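PDB 3H6E: carbohydrate kinase, FGGY from Novosphingobium aromaticivorans, which probably phosphorylates a carbohydrate substrate as a kinase of the FGGY family. Local coordinates for residues A[183-188]-A[196-201]. Residues are numbered along the deposited sequence; the frame is centred on the assembly and turned at random.
Sequences GDFSPM and ARFAPI
Phe185, whose ring reaches across to Phe198 and Ile201, has its backbone N held by the carboxylate of the residue before it: Phe185 N to Asp184 OD1 is 2.6 Å, a bent bond of 138° that meets the oxygen on its anti side and out of the carboxylate plane. The other oxygen, Asp184 OD2, forms a salt bridge with Lys190, so both ends of the carboxylate are engaged. Phe185 sits on the second strand of a small hairpin, 178-179 with 184-185, entered through a G1 beta bulge at Gly183 and Asp184. With CG anti to the carbonyl carbon (chi1 -74°), its ring leaves the hairpin toward 196-201. There Phe185 CZ rests 3.8 Å from Phe198 CB, and Phe185 CE2 lies over one face of the Phe198 ring, offset toward the rim, 3.9 Å from Phe198 CD2. The two planes are inclined at 42° with centroids 5.4 Å apart. The Ile201 side chain points back against that of Phe185, its CD1 4.1 Å from Phe185 CE1, while Trp178 meets the Phe185 ring edge-to-face. Phe198 itself packs on Leu149 of strand 148-151. With an alanine in place of Phe185, Ile201 CD1 and that Phe198 face would probably lose their neighbour and a gap would open beside Trp178. No hydrogen bond joins the segments; within the FGGY N-terminal family region, 183-188 and 196-201 are joined by apolar side-chain packing.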
ATOM      1  N   GLY A 183      14.138 -12.031   7.673  1.00 24.70           N
ATOM      2  CA  GLY A 183      13.656 -12.584   6.421  1.00 24.08           C
ATOM      3  C   GLY A 183      13.059 -13.960   6.628  1.00 24.36           C
ATOM      4  O   GLY A 183      13.253 -14.870   5.820  1.00 23.54           O
ATOM      5  N   ASP A 184      12.328 -14.103   7.728  1.00 24.89           N
ATOM      6  CA  ASP A 184      11.750 -15.381   8.120  1.00 24.68           C
ATOM      7  C   ASP A 184      10.478 -15.110   8.915  1.00 22.85           C
ATOM      8  O   ASP A 184      10.203 -13.968   9.279  1.00 23.28           O
ATOM      9  CB  ASP A 184      12.751 -16.169   8.973  1.00 24.14           C
ATOM     10  CG  ASP A 184      12.456 -17.663   9.008  1.00 24.44           C
ATOM     11  OD1 ASP A 184      11.336 -18.066   8.624  1.00 25.45           O
ATOM     12  OD2 ASP A 184      13.349 -18.437   9.414  1.00 23.52           O
ATOM     13  N   PHE A 185       9.699 -16.151   9.181  1.00 23.53           N
ATOM     14  CA  PHE A 185       8.517 -16.000  10.018  1.00 22.99           C
ATOM     15  C   PHE A 185       8.917 -15.488  11.395  1.00 21.75           C
ATOM     16  O   PHE A 185      10.046 -15.695  11.843  1.00 21.60           O
ATOM     17  CB  PHE A 185       7.776 -17.328  10.155  1.00 23.01           C
ATOM     18  CG  PHE A 185       7.010 -17.730   8.927  1.00 22.10           C
ATOM     19  CD1 PHE A 185       7.525 -18.671   8.051  1.00 22.22           C
ATOM     20  CD2 PHE A 185       5.768 -17.177   8.657  1.00 22.09           C
ATOM     21  CE1 PHE A 185       6.820 -19.052   6.926  1.00 23.00           C
ATOM     22  CE2 PHE A 185       5.056 -17.550   7.533  1.00 23.68           C
ATOM     23  CZ  PHE A 185       5.585 -18.491   6.664  1.00 25.16           C
ATOM     24  N   SER A 186       7.990 -14.817  12.067  1.00 20.37           N
ATOM     25  CA  SER A 186       8.254 -14.300  13.402  1.00 22.51           C
ATOM     26  C   SER A 186       8.306 -15.419  14.444  1.00 25.60           C
ATOM     27  O   SER A 186       7.734 -16.496  14.245  1.00 25.11           O
ATOM     28  CB  SER A 186       7.195 -13.272  13.794  1.00 23.59           C
ATOM     29  OG  SER A 186       5.902 -13.847  13.778  1.00 23.87           O
ATOM     30  N   PRO A 187       9.005 -15.167  15.560  1.00 25.62           N
ATOM     31  CA  PRO A 187       9.023 -16.114  16.675  1.00 24.80           C
ATOM     32  C   PRO A 187       7.611 -16.575  17.009  1.00 26.11           C
ATOM     33  O   PRO A 187       7.385 -17.768  17.212  1.00 28.50           O
ATOM     34  CB  PRO A 187       9.581 -15.277  17.823  1.00 24.54           C
ATOM     35  CG  PRO A 187      10.461 -14.282  17.162  1.00 25.60           C
ATOM     36  CD  PRO A 187       9.851 -13.988  15.818  1.00 25.59           C
HETATM   37  N   MSE A 188       6.674 -15.635  17.053  1.00 25.16           N
HETATM   38  CA  MSE A 188       5.295 -15.939  17.418  1.00 27.37           C
HETATM   39  C   MSE A 188       4.630 -16.922  16.462  1.00 27.38           C
HETATM   40  O   MSE A 188       4.063 -17.925  16.889  1.00 27.24           O
HETATM   41  CB  MSE A 188       4.454 -14.664  17.490  1.00 26.22           C
HETATM   42  CG  MSE A 188       3.000 -14.936  17.840  1.00 28.49           C
HETATM   43 SE   MSE A 188       1.787 -13.452  17.485  1.00 38.58          SE
HETATM   44  CE  MSE A 188       1.988 -13.340  15.545  1.00 26.82           C
ATOM     45  N   ALA A 196       4.104 -23.273  10.220  1.00 26.48           N
ATOM     46  CA  ALA A 196       4.134 -24.604   9.626  1.00 26.98           C
ATOM     47  C   ALA A 196       2.936 -24.862   8.715  1.00 26.32           C
ATOM     48  O   ALA A 196       2.965 -25.768   7.880  1.00 27.66           O
ATOM     49  CB  ALA A 196       4.214 -25.666  10.718  1.00 26.74           C
ATOM     50  N   ARG A 197       1.882 -24.067   8.879  1.00 25.47           N
ATOM     51  CA  ARG A 197       0.670 -24.232   8.082  1.00 27.21           C
ATOM     52  C   ARG A 197       0.749 -23.541   6.718  1.00 27.23           C
ATOM     53  O   ARG A 197      -0.036 -23.847   5.821  1.00 28.38           O
ATOM     54  CB  ARG A 197      -0.545 -23.696   8.836  1.00 26.73           C
ATOM     55  CG  ARG A 197      -0.797 -24.334  10.190  1.00 28.11           C
ATOM     56  CD  ARG A 197      -1.982 -23.648  10.859  1.00 29.37           C
ATOM     57  NE  ARG A 197      -2.218 -24.107  12.222  1.00 34.01           N
ATOM     58  CZ  ARG A 197      -3.136 -23.583  13.030  1.00 35.67           C
ATOM     59  NH1 ARG A 197      -3.898 -22.578  12.611  1.00 32.08           N
ATOM     60  NH2 ARG A 197      -3.292 -24.059  14.259  1.00 35.41           N
ATOM     61  N   PHE A 198       1.688 -22.612   6.565  1.00 24.29           N
ATOM     62  CA  PHE A 198       1.793 -21.825   5.335  1.00 26.67           C
ATOM     63  C   PHE A 198       2.353 -22.582   4.127  1.00 26.10           C
ATOM     64  O   PHE A 198       3.288 -23.376   4.244  1.00 26.21           O
ATOM     65  CB  PHE A 198       2.607 -20.548   5.579  1.00 24.81           C
ATOM     66  CG  PHE A 198       1.785 -19.400   6.091  1.00 25.33           C
ATOM     67  CD1 PHE A 198       1.229 -18.487   5.211  1.00 25.17           C
ATOM     68  CD2 PHE A 198       1.559 -19.239   7.449  1.00 24.64           C
ATOM     69  CE1 PHE A 198       0.469 -17.432   5.674  1.00 23.51           C
ATOM     70  CE2 PHE A 198       0.798 -18.186   7.919  1.00 22.98           C
ATOM     71  CZ  PHE A 198       0.250 -17.280   7.026  1.00 21.76           C
ATOM     72  N   ALA A 199       1.767 -22.318   2.964  1.00 26.11           N
ATOM     73  CA  ALA A 199       2.284 -22.840   1.708  1.00 26.14           C
ATOM     74  C   ALA A 199       3.713 -22.351   1.492  1.00 26.59           C
ATOM     75  O   ALA A 199       4.052 -21.235   1.888  1.00 26.00           O
ATOM     76  CB  ALA A 199       1.400 -22.405   0.564  1.00 26.67           C
ATOM     77  N   PRO A 200       4.559 -23.189   0.871  1.00 27.21           N
ATOM     78  CA  PRO A 200       5.975 -22.852   0.684  1.00 27.28           C
ATOM     79  C   PRO A 200       6.148 -21.471   0.069  1.00 25.31           C
ATOM     80  O   PRO A 200       5.468 -21.137  -0.901  1.00 26.64           O
ATOM     81  CB  PRO A 200       6.465 -23.933  -0.281  1.00 27.57           C
ATOM     82  CG  PRO A 200       5.576 -25.096  -0.006  1.00 29.83           C
ATOM     83  CD  PRO A 200       4.226 -24.510   0.310  1.00 28.16           C
ATOM     84  N   ILE A 201       7.041 -20.674   0.643  1.00 23.88           N
ATOM     85  CA  ILE A 201       7.288 -19.326   0.145  1.00 25.90           C
ATOM     86  C   ILE A 201       8.006 -19.336  -1.201  1.00 25.91           C
ATOM     87  O   ILE A 201       8.984 -20.061  -1.400  1.00 25.75           O
ATOM     88  CB  ILE A 201       8.091 -18.481   1.152  1.00 24.68           C
ATOM     89  CG1 ILE A 201       7.190 -18.052   2.315  1.00 24.43           C
ATOM     90  CG2 ILE A 201       8.690 -17.265   0.461  1.00 23.03           C
ATOM     91  CD1 ILE A 201       7.918 -17.322   3.426  1.00 23.72           C
TER